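Local coordinates for protein phosphoribosylformylglycinamidine synthase 2 (Thermus thermophilus, PDB 3VIU) that belongs to the PurM-like, AIR synthase related family, carries two pairs of N- and C-terminal family domains, and binds adenosine-5'-diphosphate and magnesium ions, at residues Arg125-Glu131 with Phe163-Arg168; Val232-Leu237 with Ser304-Met308; Leu278-His283 with Val334-Glu340; Arg593-Glu599 with Ala657-Val661. All coordinates share one frame; numbering follows the deposited sequence.

Overall arrangement
A chain built from repeated sheet-and-helix domains can be followed through four contacts. Contact 1, in the first N-terminal PurM-like domain, closes 31 residues, including helix 132-152, and joins the ends of strands 116-126 and 156-163. Contacts 2 and 3 follow in the first C-terminal domain. Contact 2 closes 66 residues, tying the start of helix 235-250 to the approach to strand 307-312; contact 3 closes 50, pairing strands 279-283 and 331-338. Their segments alternate, so the two cross, and both reach one seven-stranded mixed sheet. Contact 4, in series after them, closes 57 residues in the second C-terminal domain, joining the start of helix 596-611 to the loop before strand 661-665.

Contact 1: Arg125-Glu131 with Phe163-Arg168; sequences RFGPPEE and FHEGYR
Phe126 and Phe163 form a parallel bridge at the ends of strands 116-126 and 156-163, where His164 N donates to Phe126 O at 2.7 Å. Beyond it Gly127 CA approaches His164 O at 3.1 Å as a CA-H...O contact, and a water accepts from Gly127 N while donating to Tyr167 O. Arg125 CB stands over the centre of the Tyr167 ring, 3.4 Å from its centroid. The bend at chi2 (-66°) then carries the arginine chain alongside the ring; its NH1 goes on to Asp160, while Tyr167 OH bonds Thr538. Pro129 CB covers one face of the Phe163 ring, 3.8 Å from the centroid, and Gly127 O lies in plane at that ring's edge. A salt bridge joins Glu131 and Arg168, though its exact geometry is less sure. Helix 132-152, the helical link of this beta-alpha-beta crossover, packs on Phe126 and Phe163 through Leu138, and Leu172 of strand 172-182 touches Arg125 and Tyr167.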
loop_
_atom_site.group_PDB
_atom_site.type_symbol
_atom_site.label_atom_id
_atom_site.label_comp_id
_atom_site.label_asym_id
_atom_site.label_seq_id
_atom_site.Cartn_x
_atom_site.Cartn_y
_atom_site.Cartn_z
ATOM N N ARG A 125 5.883 -9.695 -0.284
ATOM C CA ARG A 125 7.233 -10.049 0.132
ATOM C C ARG A 125 7.275 -11.512 0.562
ATOM O O ARG A 125 6.570 -11.909 1.480
ATOM C CB ARG A 125 7.675 -9.161 1.302
ATOM C CG ARG A 125 7.708 -7.670 0.972
ATOM C CD ARG A 125 8.782 -7.365 -0.067
ATOM N NE ARG A 125 8.924 -5.934 -0.296
ATOM C CZ ARG A 125 8.207 -5.231 -1.165
ATOM N NH1 ARG A 125 8.424 -3.933 -1.275
ATOM N NH2 ARG A 125 7.292 -5.816 -1.935
ATOM N N PHE A 126 8.104 -12.303 -0.116
ATOM C CA PHE A 126 8.278 -13.724 0.184
ATOM C C PHE A 126 9.780 -14.023 0.189
ATOM O O PHE A 126 10.587 -13.186 -0.236
ATOM C CB PHE A 126 7.614 -14.584 -0.893
ATOM C CG PHE A 126 6.156 -14.324 -1.066
ATOM C CD1 PHE A 126 5.266 -14.565 -0.030
ATOM C CD2 PHE A 126 5.664 -13.854 -2.280
ATOM C CE1 PHE A 126 3.894 -14.345 -0.198
ATOM C CE2 PHE A 126 4.300 -13.630 -2.461
ATOM C CZ PHE A 126 3.410 -13.876 -1.416
ATOM N N GLY A 127 10.148 -15.216 0.656
ATOM C CA GLY A 127 11.545 -15.605 0.680
ATOM C C GLY A 127 12.032 -15.804 -0.742
ATOM O O GLY A 127 11.285 -15.511 -1.672
ATOM N N PRO A 128 13.267 -16.303 -0.953
ATOM C CA PRO A 128 13.842 -16.535 -2.287
ATOM C C PRO A 128 12.924 -17.390 -3.153
ATOM O O PRO A 128 12.387 -18.392 -2.695
ATOM C CB PRO A 128 15.167 -17.222 -1.975
ATOM C CG PRO A 128 15.536 -16.640 -0.660
ATOM C CD PRO A 128 14.226 -16.692 0.092
ATOM N N PRO A 129 12.756 -17.015 -4.431
ATOM C CA PRO A 129 11.899 -17.698 -5.409
ATOM C C PRO A 129 12.240 -19.129 -5.798
ATOM O O PRO A 129 11.471 -19.762 -6.516
ATOM C CB PRO A 129 11.949 -16.765 -6.608
ATOM C CG PRO A 129 13.371 -16.318 -6.584
ATOM C CD PRO A 129 13.601 -16.007 -5.104
ATOM N N GLU A 130 13.378 -19.642 -5.344
ATOM C CA GLU A 130 13.766 -21.013 -5.682
ATOM C C GLU A 130 13.247 -21.991 -4.634
ATOM O O GLU A 130 13.134 -23.186 -4.891
ATOM C CB GLU A 130 15.292 -21.152 -5.768
ATOM C CG GLU A 130 16.006 -20.990 -4.426
ATOM C CD GLU A 130 16.406 -19.550 -4.141
ATOM O OE1 GLU A 130 15.642 -18.628 -4.507
ATOM O OE2 GLU A 130 17.483 -19.340 -3.538
ATOM N N GLU A 131 12.940 -21.471 -3.452
ATOM C CA GLU A 131 12.437 -22.274 -2.343
ATOM C C GLU A 131 10.969 -22.640 -2.490
ATOM O O GLU A 131 10.132 -21.796 -2.806
ATOM C CB GLU A 131 12.666 -21.526 -1.041
ATOM C CG GLU A 131 14.125 -21.395 -0.731
ATOM C CD GLU A 131 14.410 -20.393 0.352
ATOM O OE1 GLU A 131 13.559 -20.245 1.253
ATOM O OE2 GLU A 131 15.492 -19.762 0.310
ATOM N N PHE A 163 11.324 -10.828 -3.709
ATOM C CA PHE A 163 11.703 -12.046 -3.010
ATOM C C PHE A 163 12.963 -11.761 -2.202
ATOM O O PHE A 163 13.924 -11.189 -2.724
ATOM C CB PHE A 163 11.945 -13.186 -4.001
ATOM C CG PHE A 163 10.743 -13.538 -4.832
ATOM C CD1 PHE A 163 10.474 -12.857 -6.015
ATOM C CD2 PHE A 163 9.883 -14.561 -4.438
ATOM C CE1 PHE A 163 9.365 -13.193 -6.799
ATOM C CE2 PHE A 163 8.770 -14.908 -5.211
ATOM C CZ PHE A 163 8.510 -14.223 -6.396
ATOM N N HIS A 164 12.962 -12.161 -0.930
ATOM C CA HIS A 164 14.106 -11.887 -0.074
ATOM C C HIS A 164 14.231 -12.828 1.126
ATOM O O HIS A 164 13.240 -13.281 1.706
ATOM C CB HIS A 164 14.030 -10.420 0.390
ATOM C CG HIS A 164 15.258 -9.923 1.089
ATOM N ND1 HIS A 164 15.562 -10.250 2.395
ATOM C CD2 HIS A 164 16.240 -9.086 0.674
ATOM C CE1 HIS A 164 16.674 -9.633 2.754
ATOM N NE2 HIS A 164 17.106 -8.919 1.729
ATOM N N GLU A 165 15.482 -13.095 1.477
ATOM C CA GLU A 165 15.879 -13.959 2.581
ATOM C C GLU A 165 15.204 -13.602 3.902
ATOM O O GLU A 165 14.772 -14.486 4.642
ATOM C CB GLU A 165 17.415 -13.893 2.713
ATOM C CG GLU A 165 18.016 -14.240 4.068
ATOM C CD GLU A 165 18.012 -13.080 5.054
ATOM O OE1 GLU A 165 18.459 -11.971 4.690
ATOM O OE2 GLU A 165 17.575 -13.288 6.210
ATOM N N GLY A 166 15.105 -12.307 4.186
ATOM C CA GLY A 166 14.502 -11.871 5.433
ATOM C C GLY A 166 13.010 -12.124 5.596
ATOM O O GLY A 166 12.453 -11.896 6.671
ATOM N N TYR A 167 12.358 -12.607 4.546
ATOM C CA TYR A 167 10.926 -12.849 4.603
ATOM C C TYR A 167 10.584 -14.330 4.623
ATOM O O TYR A 167 9.408 -14.696 4.599
ATOM C CB TYR A 167 10.233 -12.190 3.402
ATOM C CG TYR A 167 10.368 -10.679 3.330
ATOM C CD1 TYR A 167 9.761 -9.851 4.275
ATOM C CD2 TYR A 167 11.071 -10.077 2.283
ATOM C CE1 TYR A 167 9.847 -8.454 4.173
ATOM C CE2 TYR A 167 11.162 -8.687 2.172
ATOM C CZ TYR A 167 10.550 -7.880 3.114
ATOM O OH TYR A 167 10.637 -6.514 2.975
ATOM N N ARG A 168 11.606 -15.178 4.662
ATOM C CA ARG A 168 11.392 -16.624 4.681
ATOM C C ARG A 168 10.364 -17.035 5.746
ATOM O O ARG A 168 9.396 -17.722 5.432
ATOM C CB ARG A 168 12.716 -17.357 4.934
ATOM C CG ARG A 168 12.662 -18.867 4.702
ATOM C CD ARG A 168 13.846 -19.582 5.358
ATOM N NE ARG A 168 15.109 -18.873 5.144
ATOM C CZ ARG A 168 15.701 -18.746 3.962
ATOM N NH1 ARG A 168 16.841 -18.083 3.851
ATOM N NH2 ARG A 168 15.152 -19.295 2.893
HETATM O O HOH W 1 8.339 -16.644 2.455
#

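Contact 2: Val232-Leu237 with Ser304-Met308; sequences VGDPFL and SQERM
Glu306 and Asp234 make a side-chain-to-backbone contact between the turn leading into strand 307-312 and the N terminus of helix 235-250. Glu306 OE1 accepts from Asp234 N in a straight bond (174°), modelled at 2.4 Å, a length so short that its exact value is doubtful. The backbone of Glu306 is in the left-handed region, and its side chain bends at chi2 (-83°), which turns the carboxylate across to the helix end. The other oxygen, OE2, is taken up by Tyr148 OH of helix 132-152, so separate partners hold the two ends of the carboxylate. Asp234 is the N-cap of the helix: with CG anti to the backbone N (chi1 178°), its OD2 accepts from Leu237 N at 3.2 Å, reached from above the carboxylate plane. In the C-terminal PurM-like domain, this joins a capped helix to the seven-stranded mixed sheet. The apolar part is small, with Leu237 CD2 lying 3.9 Å from Glu306 CG. Gln305 lays its CG 3.6 Å from Val232 O, while its OE1 accepts from Arg108 of helix 95-112.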
loop_
_atom_site.group_PDB
_atom_site.type_symbol
_atom_site.label_atom_id
_atom_site.label_comp_id
_atom_site.label_asym_id
_atom_site.label_seq_id
_atom_site.Cartn_x
_atom_site.Cartn_y
_atom_site.Cartn_z
ATOM N N VAL A 232 -12.586 -17.537 5.137
ATOM C CA VAL A 232 -13.009 -17.456 3.740
ATOM C C VAL A 232 -13.905 -16.246 3.507
ATOM O O VAL A 232 -14.732 -15.908 4.351
ATOM C CB VAL A 232 -13.794 -18.718 3.311
ATOM C CG1 VAL A 232 -14.321 -18.546 1.893
ATOM C CG2 VAL A 232 -12.899 -19.948 3.399
ATOM N N GLY A 233 -13.743 -15.592 2.363
ATOM C CA GLY A 233 -14.564 -14.432 2.067
ATOM C C GLY A 233 -15.484 -14.699 0.895
ATOM O O GLY A 233 -15.163 -15.507 0.028
ATOM N N ASP A 234 -16.632 -14.032 0.868
ATOM C CA ASP A 234 -17.603 -14.201 -0.213
ATOM C C ASP A 234 -17.720 -12.903 -1.004
ATOM O O ASP A 234 -18.481 -12.009 -0.642
ATOM C CB ASP A 234 -18.972 -14.586 0.361
ATOM C CG ASP A 234 -20.037 -14.731 -0.710
ATOM O OD1 ASP A 234 -21.189 -15.051 -0.357
ATOM O OD2 ASP A 234 -19.733 -14.525 -1.904
ATOM N N PRO A 235 -16.968 -12.793 -2.109
ATOM C CA PRO A 235 -16.952 -11.613 -2.985
ATOM C C PRO A 235 -18.267 -11.367 -3.714
ATOM O O PRO A 235 -18.622 -10.226 -4.030
ATOM C CB PRO A 235 -15.814 -11.922 -3.946
ATOM C CG PRO A 235 -15.922 -13.410 -4.089
ATOM C CD PRO A 235 -16.108 -13.860 -2.653
ATOM N N PHE A 236 -18.988 -12.444 -3.984
ATOM C CA PHE A 236 -20.264 -12.331 -4.664
ATOM C C PHE A 236 -21.220 -11.512 -3.807
ATOM O O PHE A 236 -21.930 -10.644 -4.318
ATOM C CB PHE A 236 -20.792 -13.732 -4.954
ATOM C CG PHE A 236 -19.880 -14.519 -5.849
ATOM C CD1 PHE A 236 -19.792 -14.219 -7.204
ATOM C CD2 PHE A 236 -19.039 -15.497 -5.320
ATOM C CE1 PHE A 236 -18.877 -14.876 -8.018
ATOM C CE2 PHE A 236 -18.118 -16.161 -6.127
ATOM C CZ PHE A 236 -18.034 -15.850 -7.474
ATOM N N LEU A 237 -21.216 -11.781 -2.502
ATOM C CA LEU A 237 -22.045 -11.043 -1.559
ATOM C C LEU A 237 -21.411 -9.669 -1.369
ATOM O O LEU A 237 -22.094 -8.682 -1.080
ATOM C CB LEU A 237 -22.105 -11.777 -0.221
ATOM C CG LEU A 237 -22.720 -11.011 0.952
ATOM C CD1 LEU A 237 -24.138 -10.585 0.616
ATOM C CD2 LEU A 237 -22.693 -11.891 2.195
ATOM N N SER A 304 -16.389 -12.226 11.139
ATOM C CA SER A 304 -16.959 -12.763 9.908
ATOM C C SER A 304 -16.882 -11.699 8.823
ATOM O O SER A 304 -17.081 -10.521 9.096
ATOM C CB SER A 304 -18.408 -13.190 10.134
ATOM O OG SER A 304 -18.471 -14.249 11.076
ATOM N N GLN A 305 -16.585 -12.128 7.601
ATOM C CA GLN A 305 -16.444 -11.230 6.459
ATOM C C GLN A 305 -17.746 -10.620 5.959
ATOM O O GLN A 305 -18.840 -11.044 6.340
ATOM C CB GLN A 305 -15.767 -11.957 5.295
ATOM C CG GLN A 305 -14.411 -12.555 5.619
ATOM C CD GLN A 305 -13.382 -11.507 5.977
ATOM O OE1 GLN A 305 -13.152 -10.563 5.225
ATOM N NE2 GLN A 305 -12.752 -11.674 7.129
ATOM N N GLU A 306 -17.589 -9.634 5.078
ATOM C CA GLU A 306 -18.682 -8.885 4.461
ATOM C C GLU A 306 -19.819 -8.452 5.380
ATOM O O GLU A 306 -20.992 -8.715 5.104
ATOM C CB GLU A 306 -19.262 -9.631 3.246
ATOM C CG GLU A 306 -18.972 -11.107 3.183
ATOM C CD GLU A 306 -17.606 -11.432 2.595
ATOM O OE1 GLU A 306 -17.195 -12.602 2.722
ATOM O OE2 GLU A 306 -16.950 -10.543 2.007
ATOM N N ARG A 307 -19.464 -7.781 6.471
ATOM C CA ARG A 307 -20.451 -7.261 7.412
ATOM C C ARG A 307 -20.280 -5.745 7.432
ATOM O O ARG A 307 -19.158 -5.237 7.349
ATOM C CB ARG A 307 -20.252 -7.851 8.808
ATOM C CG ARG A 307 -20.776 -9.268 8.951
ATOM C CD ARG A 307 -20.651 -9.717 10.385
ATOM N NE ARG A 307 -19.268 -9.626 10.841
ATOM C CZ ARG A 307 -18.890 -9.721 12.113
ATOM N NH1 ARG A 307 -19.795 -9.910 13.066
ATOM N NH2 ARG A 307 -17.607 -9.617 12.428
HETATM N N MSE A 308 -21.392 -5.029 7.543
HETATM C CA MSE A 308 -21.355 -3.575 7.507
HETATM C C MSE A 308 -22.309 -2.918 8.511
HETATM O O MSE A 308 -23.436 -3.375 8.713
HETATM C CB MSE A 308 -21.716 -3.118 6.086
HETATM C CG MSE A 308 -21.214 -1.744 5.696
HETATM SE SE MSE A 308 -19.315 -1.767 5.260
HETATM C CE MSE A 308 -19.436 -1.915 3.324
#

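Contact 3: Leu278-His283 with Val334-Glu340; sequences LGVELH and VARTIPE
Leu282 and Val334 lie side by side, pointing the same way, at the tight end of an antiparallel ladder that joins strands 279-283 and 331-338. Their CD1 and CG1 methyls meet at 3.4 Å. On the face of Val280, Leu282, Ala335 and Thr337, Val280 CG2 touches Ala335 CB at 3.8 Å. At the far end, just before the strand, Leu278 CD1 meets Thr337 CG2 at 3.9 Å. Leu269 of helix 264-275 packs on Val280 and Leu282 from this side. Backbone bonds hold the pairing: Glu281 N reaches Arg336 O at 2.9 Å, and Gly279 exchanges bonds in both directions with Ile338. The two strands are inner members of the seven-stranded mixed sheet of the PurM-like C-terminal domain. On the far side of strand 331-338, Val334 and Ala335 both face Ile197, a classic beta bulge. The face of Glu281, Arg336 and Ile338 is the more polar one and opens to solvent at Arg336. Glu281, CG anti to its amide nitrogen (chi1 -177°) and extended beyond, sends OE1 to Arg336 NH1 in a salt bridge of 2.7 Å, the carboxylate and guanidinium planes turned 67° apart. Its OE2 goes to Arg344 on strand 342-347. Ile338 CG2 covers one face of the Arg336 guanidinium, towards its rim.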
loop_
_atom_site.group_PDB
_atom_site.type_symbol
_atom_site.label_atom_id
_atom_site.label_comp_id
_atom_site.label_asym_id
_atom_site.label_seq_id
_atom_site.Cartn_x
_atom_site.Cartn_y
_atom_site.Cartn_z
ATOM N N LEU A 278 -20.372 9.917 22.007
ATOM C CA LEU A 278 -21.491 9.347 22.752
ATOM C C LEU A 278 -21.299 7.840 22.849
ATOM O O LEU A 278 -20.234 7.325 22.500
ATOM C CB LEU A 278 -22.828 9.691 22.073
ATOM C CG LEU A 278 -22.892 9.546 20.553
ATOM C CD1 LEU A 278 -22.709 8.074 20.194
ATOM C CD2 LEU A 278 -24.220 10.095 20.014
ATOM N N GLY A 279 -22.320 7.136 23.322
ATOM C CA GLY A 279 -22.207 5.699 23.455
ATOM C C GLY A 279 -23.179 4.930 22.587
ATOM O O GLY A 279 -24.039 5.506 21.922
ATOM N N VAL A 280 -23.041 3.611 22.594
ATOM C CA VAL A 280 -23.915 2.764 21.804
ATOM C C VAL A 280 -24.413 1.551 22.589
ATOM O O VAL A 280 -23.651 0.898 23.300
ATOM C CB VAL A 280 -23.195 2.290 20.521
ATOM C CG1 VAL A 280 -21.820 1.787 20.876
ATOM C CG2 VAL A 280 -24.000 1.182 19.834
ATOM N N GLU A 281 -25.704 1.273 22.465
ATOM C CA GLU A 281 -26.317 0.135 23.131
ATOM C C GLU A 281 -26.504 -0.929 22.052
ATOM O O GLU A 281 -27.202 -0.698 21.059
ATOM C CB GLU A 281 -27.680 0.529 23.715
ATOM C CG GLU A 281 -28.392 -0.576 24.504
ATOM C CD GLU A 281 -29.744 -0.126 25.074
ATOM O OE1 GLU A 281 -30.785 -0.269 24.385
ATOM O OE2 GLU A 281 -29.755 0.385 26.210
ATOM N N LEU A 282 -25.874 -2.085 22.234
ATOM C CA LEU A 282 -25.984 -3.168 21.262
ATOM C C LEU A 282 -26.910 -4.273 21.764
ATOM O O LEU A 282 -26.761 -4.770 22.878
ATOM C CB LEU A 282 -24.591 -3.747 20.954
ATOM C CG LEU A 282 -24.480 -5.002 20.073
ATOM C CD1 LEU A 282 -25.174 -4.795 18.732
ATOM C CD2 LEU A 282 -23.006 -5.328 19.858
ATOM N N HIS A 283 -27.880 -4.637 20.939
ATOM C CA HIS A 283 -28.824 -5.692 21.278
ATOM C C HIS A 283 -28.379 -6.921 20.494
ATOM O O HIS A 283 -28.768 -7.100 19.345
ATOM C CB HIS A 283 -30.233 -5.283 20.856
ATOM C CG HIS A 283 -30.766 -4.089 21.588
ATOM N ND1 HIS A 283 -31.441 -4.188 22.786
ATOM C CD2 HIS A 283 -30.722 -2.766 21.292
ATOM C CE1 HIS A 283 -31.790 -2.980 23.195
ATOM N NE2 HIS A 283 -31.365 -2.100 22.307
ATOM N N VAL A 334 -29.776 -2.991 14.789
ATOM C CA VAL A 334 -29.124 -3.863 15.758
ATOM C C VAL A 334 -28.687 -3.139 17.044
ATOM O O VAL A 334 -28.431 -3.777 18.075
ATOM C CB VAL A 334 -27.901 -4.553 15.068
ATOM C CG1 VAL A 334 -26.598 -4.115 15.705
ATOM C CG2 VAL A 334 -28.065 -6.049 15.093
ATOM N N ALA A 335 -28.612 -1.811 16.981
ATOM C CA ALA A 335 -28.202 -1.001 18.131
ATOM C C ALA A 335 -28.706 0.435 18.011
ATOM O O ALA A 335 -29.323 0.803 17.017
ATOM C CB ALA A 335 -26.669 -1.011 18.269
ATOM N N ARG A 336 -28.442 1.241 19.032
ATOM C CA ARG A 336 -28.873 2.635 19.035
ATOM C C ARG A 336 -27.873 3.473 19.817
ATOM O O ARG A 336 -27.145 2.951 20.659
ATOM C CB ARG A 336 -30.254 2.764 19.683
ATOM C CG ARG A 336 -30.295 2.254 21.120
ATOM C CD ARG A 336 -31.674 2.422 21.739
ATOM N NE ARG A 336 -31.732 3.572 22.632
ATOM C CZ ARG A 336 -31.452 3.526 23.928
ATOM N NH1 ARG A 336 -31.098 2.383 24.497
ATOM N NH2 ARG A 336 -31.519 4.633 24.652
ATOM N N THR A 337 -27.839 4.771 19.541
ATOM C CA THR A 337 -26.926 5.653 20.252
ATOM C C THR A 337 -27.573 6.140 21.540
ATOM O O THR A 337 -28.788 6.330 21.603
ATOM C CB THR A 337 -26.530 6.886 19.400
ATOM O OG1 THR A 337 -27.712 7.563 18.945
ATOM C CG2 THR A 337 -25.686 6.460 18.209
ATOM N N ILE A 338 -26.749 6.324 22.566
ATOM C CA ILE A 338 -27.200 6.807 23.863
ATOM C C ILE A 338 -26.241 7.920 24.281
ATOM O O ILE A 338 -25.118 7.987 23.790
ATOM C CB ILE A 338 -27.187 5.676 24.930
ATOM C CG1 ILE A 338 -25.795 5.065 25.037
ATOM C CG2 ILE A 338 -28.197 4.593 24.566
ATOM C CD1 ILE A 338 -25.701 3.974 26.088
ATOM N N PRO A 339 -26.671 8.814 25.183
ATOM C CA PRO A 339 -25.816 9.916 25.640
ATOM C C PRO A 339 -24.659 9.497 26.552
ATOM O O PRO A 339 -23.617 10.151 26.586
ATOM C CB PRO A 339 -26.805 10.852 26.332
ATOM C CG PRO A 339 -27.815 9.900 26.896
ATOM C CD PRO A 339 -28.028 8.932 25.747
ATOM N N GLU A 340 -24.838 8.412 27.295
ATOM C CA GLU A 340 -23.787 7.926 28.180
ATOM C C GLU A 340 -22.665 7.343 27.324
ATOM O O GLU A 340 -22.881 6.398 26.569
ATOM C CB GLU A 340 -24.325 6.844 29.117
ATOM C CG GLU A 340 -25.663 7.172 29.742
ATOM C CD GLU A 340 -26.818 6.846 28.827
ATOM O OE1 GLU A 340 -26.844 7.349 27.692
ATOM O OE2 GLU A 340 -27.707 6.080 29.245
#

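Contact 4: Arg593-Glu599 with Ala657-Val661; sequences RLDLGRE and APSRV
Ser659 comes over the carboxylate of Glu599: its OG donates to Glu599 OE2 at 2.6 Å from above the carboxylate plane, 55° out of it. The glutamate starts with its CG anti to the backbone N and then bends at chi2 (65°), which brings the carboxylate round to the serine; Arg471 of helix 458-475 forms a salt bridge with the same oxygen. Alongside, Arg598 CG passes 3.8 Å from Ser659 CB. Two waters extend the grip. One accepts from Asp595 N and donates to Ser659 OG; the other accepts from Arg598 NH1 and donates to Ser659 O. Leu594 runs aslant to Pro658, its CD1 3.6 Å from the proline CG, and Pro658 CD sits 3.3 Å from Arg593 O. Across the start of the helix, Asp595 OD1 accepts from Arg598 N at 2.8 Å, met from above the carboxylate plane. This N-capped start of helix 596-611, set against the loop before strand 661-665, is consistent with a counterpart of contact 2 in the second C-terminal PurM-like domain, with Asp595 in the place of Asp234 and Ser659 in that of Glu306.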
loop_
_atom_site.group_PDB
_atom_site.type_symbol
_atom_site.label_atom_id
_atom_site.label_comp_id
_atom_site.label_asym_id
_atom_site.label_seq_id
_atom_site.Cartn_x
_atom_site.Cartn_y
_atom_site.Cartn_z
ATOM N N ARG A 593 22.864 7.231 -1.723
ATOM C CA ARG A 593 22.531 8.472 -1.036
ATOM C C ARG A 593 21.299 9.051 -1.730
ATOM O O ARG A 593 21.077 8.825 -2.918
ATOM C CB ARG A 593 23.668 9.491 -1.132
ATOM C CG ARG A 593 24.927 9.172 -0.353
ATOM C CD ARG A 593 25.788 10.430 -0.266
ATOM N NE ARG A 593 27.155 10.249 -0.757
ATOM C CZ ARG A 593 27.481 9.908 -2.005
ATOM N NH1 ARG A 593 26.538 9.698 -2.922
ATOM N NH2 ARG A 593 28.760 9.790 -2.342
ATOM N N LEU A 594 20.507 9.805 -0.983
ATOM C CA LEU A 594 19.305 10.411 -1.524
ATOM C C LEU A 594 19.252 11.891 -1.155
ATOM O O LEU A 594 19.143 12.252 0.020
ATOM C CB LEU A 594 18.076 9.677 -0.988
ATOM C CG LEU A 594 16.675 10.225 -1.266
ATOM C CD1 LEU A 594 16.471 10.497 -2.755
ATOM C CD2 LEU A 594 15.657 9.207 -0.767
ATOM N N ASP A 595 19.352 12.732 -2.179
ATOM C CA ASP A 595 19.306 14.183 -2.037
ATOM C C ASP A 595 17.850 14.534 -2.306
ATOM O O ASP A 595 17.404 14.556 -3.453
ATOM C CB ASP A 595 20.210 14.842 -3.093
ATOM C CG ASP A 595 20.184 16.368 -3.040
ATOM O OD1 ASP A 595 19.126 16.948 -2.718
ATOM O OD2 ASP A 595 21.229 16.990 -3.347
ATOM N N LEU A 596 17.110 14.798 -1.243
ATOM C CA LEU A 596 15.710 15.130 -1.371
ATOM C C LEU A 596 15.478 16.406 -2.164
ATOM O O LEU A 596 14.456 16.542 -2.830
ATOM C CB LEU A 596 15.079 15.210 0.016
ATOM C CG LEU A 596 14.926 13.794 0.588
ATOM C CD1 LEU A 596 14.716 13.837 2.086
ATOM C CD2 LEU A 596 13.758 13.095 -0.125
ATOM N N GLY A 597 16.432 17.330 -2.116
ATOM C CA GLY A 597 16.283 18.565 -2.864
ATOM C C GLY A 597 16.338 18.280 -4.350
ATOM O O GLY A 597 15.540 18.809 -5.132
ATOM N N ARG A 598 17.287 17.438 -4.749
ATOM C CA ARG A 598 17.423 17.081 -6.150
ATOM C C ARG A 598 16.175 16.302 -6.580
ATOM O O ARG A 598 15.592 16.580 -7.633
ATOM C CB ARG A 598 18.679 16.225 -6.359
ATOM C CG ARG A 598 18.803 15.620 -7.752
ATOM C CD ARG A 598 18.964 16.689 -8.820
ATOM N NE ARG A 598 20.264 17.351 -8.739
ATOM C CZ ARG A 598 21.428 16.751 -8.967
ATOM N NH1 ARG A 598 21.472 15.467 -9.299
ATOM N NH2 ARG A 598 22.556 17.434 -8.843
ATOM N N GLU A 599 15.768 15.341 -5.748
ATOM C CA GLU A 599 14.603 14.510 -6.030
ATOM C C GLU A 599 13.377 15.350 -6.362
ATOM O O GLU A 599 12.704 15.105 -7.363
ATOM C CB GLU A 599 14.287 13.600 -4.837
ATOM C CG GLU A 599 13.126 12.633 -5.100
ATOM C CD GLU A 599 13.428 11.611 -6.191
ATOM O OE1 GLU A 599 12.600 11.452 -7.111
ATOM O OE2 GLU A 599 14.486 10.957 -6.128
ATOM N N ALA A 657 20.997 4.759 -8.176
ATOM C CA ALA A 657 20.962 6.122 -7.636
ATOM C C ALA A 657 19.584 6.706 -7.903
ATOM O O ALA A 657 19.049 6.579 -9.002
ATOM C CB ALA A 657 22.026 6.999 -8.291
ATOM N N PRO A 658 18.991 7.367 -6.899
ATOM C CA PRO A 658 17.662 7.961 -7.050
ATOM C C PRO A 658 17.693 9.258 -7.842
ATOM O O PRO A 658 18.739 9.710 -8.277
ATOM C CB PRO A 658 17.246 8.202 -5.611
ATOM C CG PRO A 658 18.537 8.678 -5.016
ATOM C CD PRO A 658 19.536 7.659 -5.560
ATOM N N SER A 659 16.523 9.839 -8.037
ATOM C CA SER A 659 16.404 11.106 -8.735
ATOM C C SER A 659 16.897 11.107 -10.181
ATOM O O SER A 659 17.272 12.156 -10.704
ATOM C CB SER A 659 17.141 12.187 -7.930
ATOM O OG SER A 659 16.763 12.158 -6.557
ATOM N N ARG A 660 16.891 9.945 -10.826
ATOM C CA ARG A 660 17.325 9.845 -12.219
ATOM C C ARG A 660 16.161 9.431 -13.129
ATOM O O ARG A 660 15.481 8.436 -12.870
ATOM C CB ARG A 660 18.477 8.846 -12.338
ATOM C CG ARG A 660 19.664 9.193 -11.442
ATOM C CD ARG A 660 20.907 8.398 -11.816
ATOM N NE ARG A 660 20.749 6.969 -11.560
ATOM C CZ ARG A 660 21.573 6.035 -12.017
ATOM N NH1 ARG A 660 22.616 6.375 -12.759
ATOM N NH2 ARG A 660 21.359 4.761 -11.726
ATOM N N VAL A 661 15.940 10.204 -14.194
ATOM C CA VAL A 661 14.844 9.949 -15.131
ATOM C C VAL A 661 15.225 10.024 -16.611
ATOM O O VAL A 661 15.920 10.945 -17.050
ATOM C CB VAL A 661 13.679 10.956 -14.910
ATOM C CG1 VAL A 661 12.576 10.720 -15.933
ATOM C CG2 VAL A 661 13.128 10.819 -13.502
HETATM O O HOH W 2 19.014 12.096 -4.910
HETATM O O HOH W 3 19.594 13.508 -10.491
#